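Local coordinates for 150aa long hypothetical histidine triad nucleotide-binding protein (Sulfolobus tokodaii, PDB 2EO4) that binds zinc and is probably a nucleotide hydrolase or transferase, perhaps with adenylylsulfatase activity, at residues P30-H35 and P101-D106; L64-I69 and V97-T102. One frame throughout, in Å; residues are numbered along the deposited sequence.

Interactions 1 and 2 meet on strand 97-102 of the antiparallel sheet of the HIT domain, their centres about 10 Å apart, and illustrate how one strand can serve two neighbours, a loop and a helix. Along the chain the loop segment 30-35 comes first, then the helical segment 64-69, and both contacts draw on strand 97-102, sharing Pro101 and Thr102, with 101-106 running on into the loop beyond. Helix 52-72 packs against the strand at Ile99 and Pro101, while the loop before strand 36-40 lies against its end. The two contacts also touch directly: His35 NE2 and His98 ND1 lie 3.0 Å apart, a probable hydrogen bond that ties the loop to the predicted histidine triad motif.

Interaction 1. Residues P30-H35 and P101-D106; sequences PVSLGH and PTWEGD
The loop that leads from strand 22-26 into strand 36-40 of the HIT domain reaches the end of strand 97-102 through a type II beta turn, Ser32 to His35, which rests on Pro101 and Trp103. The central polar link is a hydrogen bond from Ser32 OG to Pro101 O, 2.9 Å long, arriving in the carbonyl plane on a lone pair with a C=O...OG angle of 129°. Ser32 carries its hydroxyl between its own backbone N and carbonyl carbon (chi1 71°), which brings OG over to the strand and also within 3.3 Å of Pro101 CD. Next along the turn, Leu33 O lies 3.4 Å from Pro101 CG and meets the edge of the indole in the ring plane, 3.3 Å from Trp103 CH2. The side chains of Leu33 and Trp103 cross at about a right angle, with Leu33 CB 3.8 Å from Trp103 CH2. In the five-membered ring of the indole, Trp103 NE1 bonds to Val73 O, which helps to fix the ring's rotation. Gly34 suits its place twice over: its backbone angles would press a CB against the preceding carbonyl oxygen, and the same CB would come close to Pro101 CG. The turn is closed by His35 N bonding to Ser32 O, and the loop is drawn together again where Val31 N donates almost straight to His35 ND1, 3.0 Å away and near the imidazole plane. Because ND1 accepts this bond, the proton of His35 probably sits on NE2, which faces His98. Leu33 O is buried with no hydrogen-bond partner, its surroundings being the proline ring and the indole edge, so the contact combines one well-directed polar bond with a largely apolar seat.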
loop_
_atom_site.group_PDB
_atom_site.type_symbol
_atom_site.label_atom_id
_atom_site.label_comp_id
_atom_site.label_asym_id
_atom_site.label_seq_id
_atom_site.Cartn_x
_atom_site.Cartn_y
_atom_site.Cartn_z
ATOM N N PRO A 30 4.244 9.029 -15.379
ATOM C CA PRO A 30 4.061 9.523 -14.008
ATOM C C PRO A 30 2.877 10.425 -13.699
ATOM O O PRO A 30 2.582 11.366 -14.434
ATOM C CB PRO A 30 5.391 10.213 -13.716
ATOM C CG PRO A 30 5.770 10.758 -15.041
ATOM C CD PRO A 30 5.474 9.594 -15.965
ATOM N N VAL A 31 2.212 10.123 -12.589
ATOM C CA VAL A 31 1.079 10.911 -12.117
ATOM C C VAL A 31 1.639 12.209 -11.546
ATOM O O VAL A 31 1.028 13.272 -11.656
ATOM C CB VAL A 31 0.309 10.158 -11.010
ATOM C CG1 VAL A 31 -0.626 11.108 -10.273
ATOM C CG2 VAL A 31 -0.477 9.013 -11.623
ATOM N N SER A 32 2.808 12.105 -10.924
ATOM C CA SER A 32 3.475 13.263 -10.344
ATOM C C SER A 32 4.978 13.065 -10.482
ATOM O O SER A 32 5.452 11.956 -10.745
ATOM C CB SER A 32 3.100 13.425 -8.867
ATOM O OG SER A 32 3.686 12.410 -8.071
ATOM N N LEU A 33 5.727 14.145 -10.308
ATOM C CA LEU A 33 7.175 14.096 -10.430
ATOM C C LEU A 33 7.809 13.106 -9.451
ATOM O O LEU A 33 7.632 13.218 -8.239
ATOM C CB LEU A 33 7.753 15.496 -10.203
ATOM C CG LEU A 33 9.264 15.636 -10.370
ATOM C CD1 LEU A 33 9.572 16.588 -11.523
ATOM C CD2 LEU A 33 9.863 16.152 -9.075
ATOM N N GLY A 34 8.545 12.135 -9.986
ATOM C CA GLY A 34 9.194 11.150 -9.136
ATOM C C GLY A 34 8.395 9.873 -8.917
ATOM O O GLY A 34 8.842 8.984 -8.195
ATOM N N HIS A 35 7.217 9.788 -9.534
ATOM C CA HIS A 35 6.352 8.610 -9.420
ATOM C C HIS A 35 7.195 7.375 -9.743
ATOM O O HIS A 35 7.780 7.271 -10.822
ATOM C CB HIS A 35 5.180 8.751 -10.404
ATOM C CG HIS A 35 4.163 7.653 -10.323
ATOM N ND1 HIS A 35 3.006 7.664 -11.073
ATOM C CD2 HIS A 35 4.137 6.500 -9.611
ATOM C CE1 HIS A 35 2.312 6.567 -10.828
ATOM N NE2 HIS A 35 2.976 5.843 -9.944
ATOM N N PRO A 101 4.682 10.973 -5.172
ATOM C CA PRO A 101 4.989 12.158 -4.363
ATOM C C PRO A 101 3.943 13.264 -4.423
ATOM O O PRO A 101 3.288 13.468 -5.446
ATOM C CB PRO A 101 6.330 12.631 -4.932
ATOM C CG PRO A 101 6.944 11.367 -5.481
ATOM C CD PRO A 101 5.750 10.725 -6.155
ATOM N N THR A 102 3.797 13.980 -3.315
ATOM C CA THR A 102 2.859 15.090 -3.243
ATOM C C THR A 102 3.547 16.271 -2.566
ATOM O O THR A 102 4.547 16.100 -1.866
ATOM C CB THR A 102 1.584 14.721 -2.441
ATOM O OG1 THR A 102 1.929 14.415 -1.084
ATOM C CG2 THR A 102 0.891 13.519 -3.066
ATOM N N TRP A 103 3.008 17.464 -2.788
ATOM C CA TRP A 103 3.552 18.685 -2.201
ATOM C C TRP A 103 2.394 19.564 -1.761
ATOM O O TRP A 103 1.318 19.533 -2.360
ATOM C CB TRP A 103 4.383 19.456 -3.232
ATOM C CG TRP A 103 5.601 18.731 -3.703
ATOM C CD1 TRP A 103 6.866 18.830 -3.193
ATOM C CD2 TRP A 103 5.668 17.771 -4.762
ATOM N NE1 TRP A 103 7.715 17.990 -3.872
ATOM C CE2 TRP A 103 7.007 17.329 -4.840
ATOM C CE3 TRP A 103 4.726 17.243 -5.654
ATOM C CZ2 TRP A 103 7.426 16.379 -5.775
ATOM C CZ3 TRP A 103 5.145 16.296 -6.585
ATOM C CH2 TRP A 103 6.484 15.876 -6.636
ATOM N N GLU A 104 2.609 20.350 -0.716
ATOM C CA GLU A 104 1.564 21.242 -0.247
ATOM C C GLU A 104 1.504 22.437 -1.191
ATOM O O GLU A 104 0.478 23.103 -1.309
ATOM C CB GLU A 104 1.845 21.667 1.194
ATOM C CG GLU A 104 1.284 20.674 2.205
ATOM C CD GLU A 104 1.894 20.810 3.581
ATOM O OE1 GLU A 104 2.076 21.956 4.040
ATOM O OE2 GLU A 104 2.179 19.767 4.209
ATOM N N GLY A 105 2.613 22.683 -1.881
ATOM C CA GLY A 105 2.680 23.777 -2.831
ATOM C C GLY A 105 3.034 23.251 -4.211
ATOM O O GLY A 105 2.233 22.562 -4.844
ATOM N N ASP A 106 4.238 23.573 -4.675
ATOM C CA ASP A 106 4.717 23.125 -5.980
ATOM C C ASP A 106 6.050 22.409 -5.794
ATOM O O ASP A 106 6.749 22.642 -4.807
ATOM C CB ASP A 106 4.907 24.322 -6.917
ATOM C CG ASP A 106 3.622 25.093 -7.150
ATOM O OD1 ASP A 106 2.660 24.501 -7.683
ATOM O OD2 ASP A 106 3.575 26.292 -6.800
#

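Interaction 2. Residues L64-I69 and V97-T102; sequences LVSLGI and VHIIPT. With PO4 (phosphate ion), chain C.
Ile99 carries most of this contact, its CD1 lying 3.7 Å from Val65 CG1 and 3.3 Å from Ser66 OG on helix 52-72. Its CG1 runs anti to the carbonyl carbon (chi1 -62°), carrying CD1 toward these two residues, while the CG2 branch meets Ile69 CD1 at 3.9 Å. The other branch of Ile69, CG2, rests on Pro101 CG at 3.6 Å, the two side chains crossing at about a right angle. Ser66 OG is satisfied by its hydrogen bond to Val62 O, one turn back, although it lies against apolar carbons. Beyond this layer, Leu80 of the neighbouring strand and Val38 of strand 36-40 flank Ile99. His98 NE2 donates to phosphate O2 at 3.0 Å, nearly straight at 166°, and more weakly to O1, while ND1 pairs with His35 NE2. With alanine in place of His98, the phosphate would probably lose this donor and His35 NE2 its mate. The phosphate, probably from the crystallisation liquor, also bonds to His96, the predicted nucleophile. The helix lying against the antiparallel sheet, its short segment at 22° to the strand, belongs to the HIT fold, and the phosphate position is consistent with a substrate phosphate site, as in relatives.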
loop_
_atom_site.group_PDB
_atom_site.type_symbol
_atom_site.label_atom_id
_atom_site.label_comp_id
_atom_site.label_asym_id
_atom_site.label_seq_id
_atom_site.Cartn_x
_atom_site.Cartn_y
_atom_site.Cartn_z
ATOM N N LEU A 64 12.493 2.165 2.204
ATOM C CA LEU A 64 13.761 2.750 1.777
ATOM C C LEU A 64 13.611 3.647 0.553
ATOM O O LEU A 64 14.059 4.799 0.549
ATOM C CB LEU A 64 14.781 1.649 1.466
ATOM C CG LEU A 64 16.093 2.121 0.828
ATOM C CD1 LEU A 64 16.793 3.099 1.759
ATOM C CD2 LEU A 64 16.989 0.921 0.538
ATOM N N VAL A 65 12.984 3.117 -0.492
ATOM C CA VAL A 65 12.800 3.879 -1.715
ATOM C C VAL A 65 11.937 5.115 -1.478
ATOM O O VAL A 65 12.214 6.176 -2.034
ATOM C CB VAL A 65 12.188 2.999 -2.823
ATOM C CG1 VAL A 65 11.933 3.829 -4.081
ATOM C CG2 VAL A 65 13.144 1.849 -3.138
ATOM N N SER A 66 10.901 4.982 -0.652
ATOM C CA SER A 66 10.031 6.115 -0.351
ATOM C C SER A 66 10.839 7.215 0.343
ATOM O O SER A 66 10.721 8.391 -0.000
ATOM C CB SER A 66 8.862 5.684 0.544
ATOM O OG SER A 66 7.961 4.833 -0.157
ATOM N N LEU A 67 11.651 6.837 1.328
ATOM C CA LEU A 67 12.467 7.831 2.021
ATOM C C LEU A 67 13.387 8.512 1.012
ATOM O O LEU A 67 13.561 9.733 1.038
ATOM C CB LEU A 67 13.295 7.170 3.127
ATOM C CG LEU A 67 12.527 6.795 4.399
ATOM C CD1 LEU A 67 13.387 5.922 5.301
ATOM C CD2 LEU A 67 12.100 8.068 5.123
ATOM N N GLY A 68 13.961 7.716 0.117
ATOM C CA GLY A 68 14.856 8.254 -0.893
ATOM C C GLY A 68 14.174 9.246 -1.815
ATOM O O GLY A 68 14.700 10.325 -2.079
ATOM N N ILE A 69 12.995 8.884 -2.315
ATOM C CA ILE A 69 12.260 9.768 -3.208
ATOM C C ILE A 69 11.826 11.052 -2.504
ATOM O O ILE A 69 11.976 12.143 -3.055
ATOM C CB ILE A 69 11.009 9.066 -3.782
ATOM C CG1 ILE A 69 11.439 7.914 -4.695
ATOM C CG2 ILE A 69 10.148 10.070 -4.558
ATOM C CD1 ILE A 69 10.290 7.016 -5.155
ATOM N N VAL A 97 4.097 -1.694 -6.277
ATOM C CA VAL A 97 3.601 -0.684 -5.352
ATOM C C VAL A 97 3.946 0.682 -5.917
ATOM O O VAL A 97 5.094 0.935 -6.282
ATOM C CB VAL A 97 4.267 -0.825 -3.965
ATOM C CG1 VAL A 97 3.838 0.323 -3.056
ATOM C CG2 VAL A 97 3.878 -2.161 -3.343
ATOM N N HIS A 98 2.945 1.550 -6.002
ATOM C CA HIS A 98 3.148 2.903 -6.504
ATOM C C HIS A 98 3.601 3.813 -5.368
ATOM O O HIS A 98 3.076 3.731 -4.264
ATOM C CB HIS A 98 1.833 3.490 -7.032
ATOM C CG HIS A 98 1.278 2.791 -8.232
ATOM N ND1 HIS A 98 1.504 3.233 -9.517
ATOM C CD2 HIS A 98 0.466 1.713 -8.341
ATOM C CE1 HIS A 98 0.853 2.458 -10.368
ATOM N NE2 HIS A 98 0.215 1.528 -9.680
ATOM N N ILE A 99 4.577 4.675 -5.652
ATOM C CA ILE A 99 5.028 5.677 -4.693
ATOM C C ILE A 99 4.818 6.960 -5.490
ATOM O O ILE A 99 5.553 7.240 -6.440
ATOM C CB ILE A 99 6.523 5.555 -4.327
ATOM C CG1 ILE A 99 6.800 4.205 -3.665
ATOM C CG2 ILE A 99 6.898 6.672 -3.334
ATOM C CD1 ILE A 99 8.290 3.968 -3.357
ATOM N N ILE A 100 3.798 7.720 -5.106
ATOM C CA ILE A 100 3.436 8.955 -5.793
ATOM C C ILE A 100 3.654 10.163 -4.882
ATOM O O ILE A 100 2.914 10.371 -3.921
ATOM C CB ILE A 100 1.952 8.899 -6.229
ATOM C CG1 ILE A 100 1.731 7.672 -7.120
ATOM C CG2 ILE A 100 1.569 10.178 -6.973
ATOM C CD1 ILE A 100 0.268 7.422 -7.485
ATOM N N PRO A 101 4.682 10.973 -5.172
ATOM C CA PRO A 101 4.989 12.158 -4.363
ATOM C C PRO A 101 3.943 13.264 -4.423
ATOM O O PRO A 101 3.288 13.468 -5.446
ATOM C CB PRO A 101 6.330 12.631 -4.932
ATOM C CG PRO A 101 6.944 11.367 -5.481
ATOM C CD PRO A 101 5.750 10.725 -6.155
ATOM N N THR A 102 3.797 13.980 -3.315
ATOM C CA THR A 102 2.859 15.090 -3.243
ATOM C C THR A 102 3.547 16.271 -2.566
ATOM O O THR A 102 4.547 16.100 -1.866
ATOM C CB THR A 102 1.584 14.721 -2.441
ATOM O OG1 THR A 102 1.929 14.415 -1.084
ATOM C CG2 THR A 102 0.891 13.519 -3.066
HETATM P P PO4 C . -1.589 -0.428 -11.972
HETATM O O1 PO4 C . -0.277 0.195 -12.267
HETATM O O2 PO4 C . -1.799 -0.488 -10.504
HETATM O O3 PO4 C . -2.670 0.390 -12.596
HETATM O O4 PO4 C . -1.621 -1.807 -12.533
#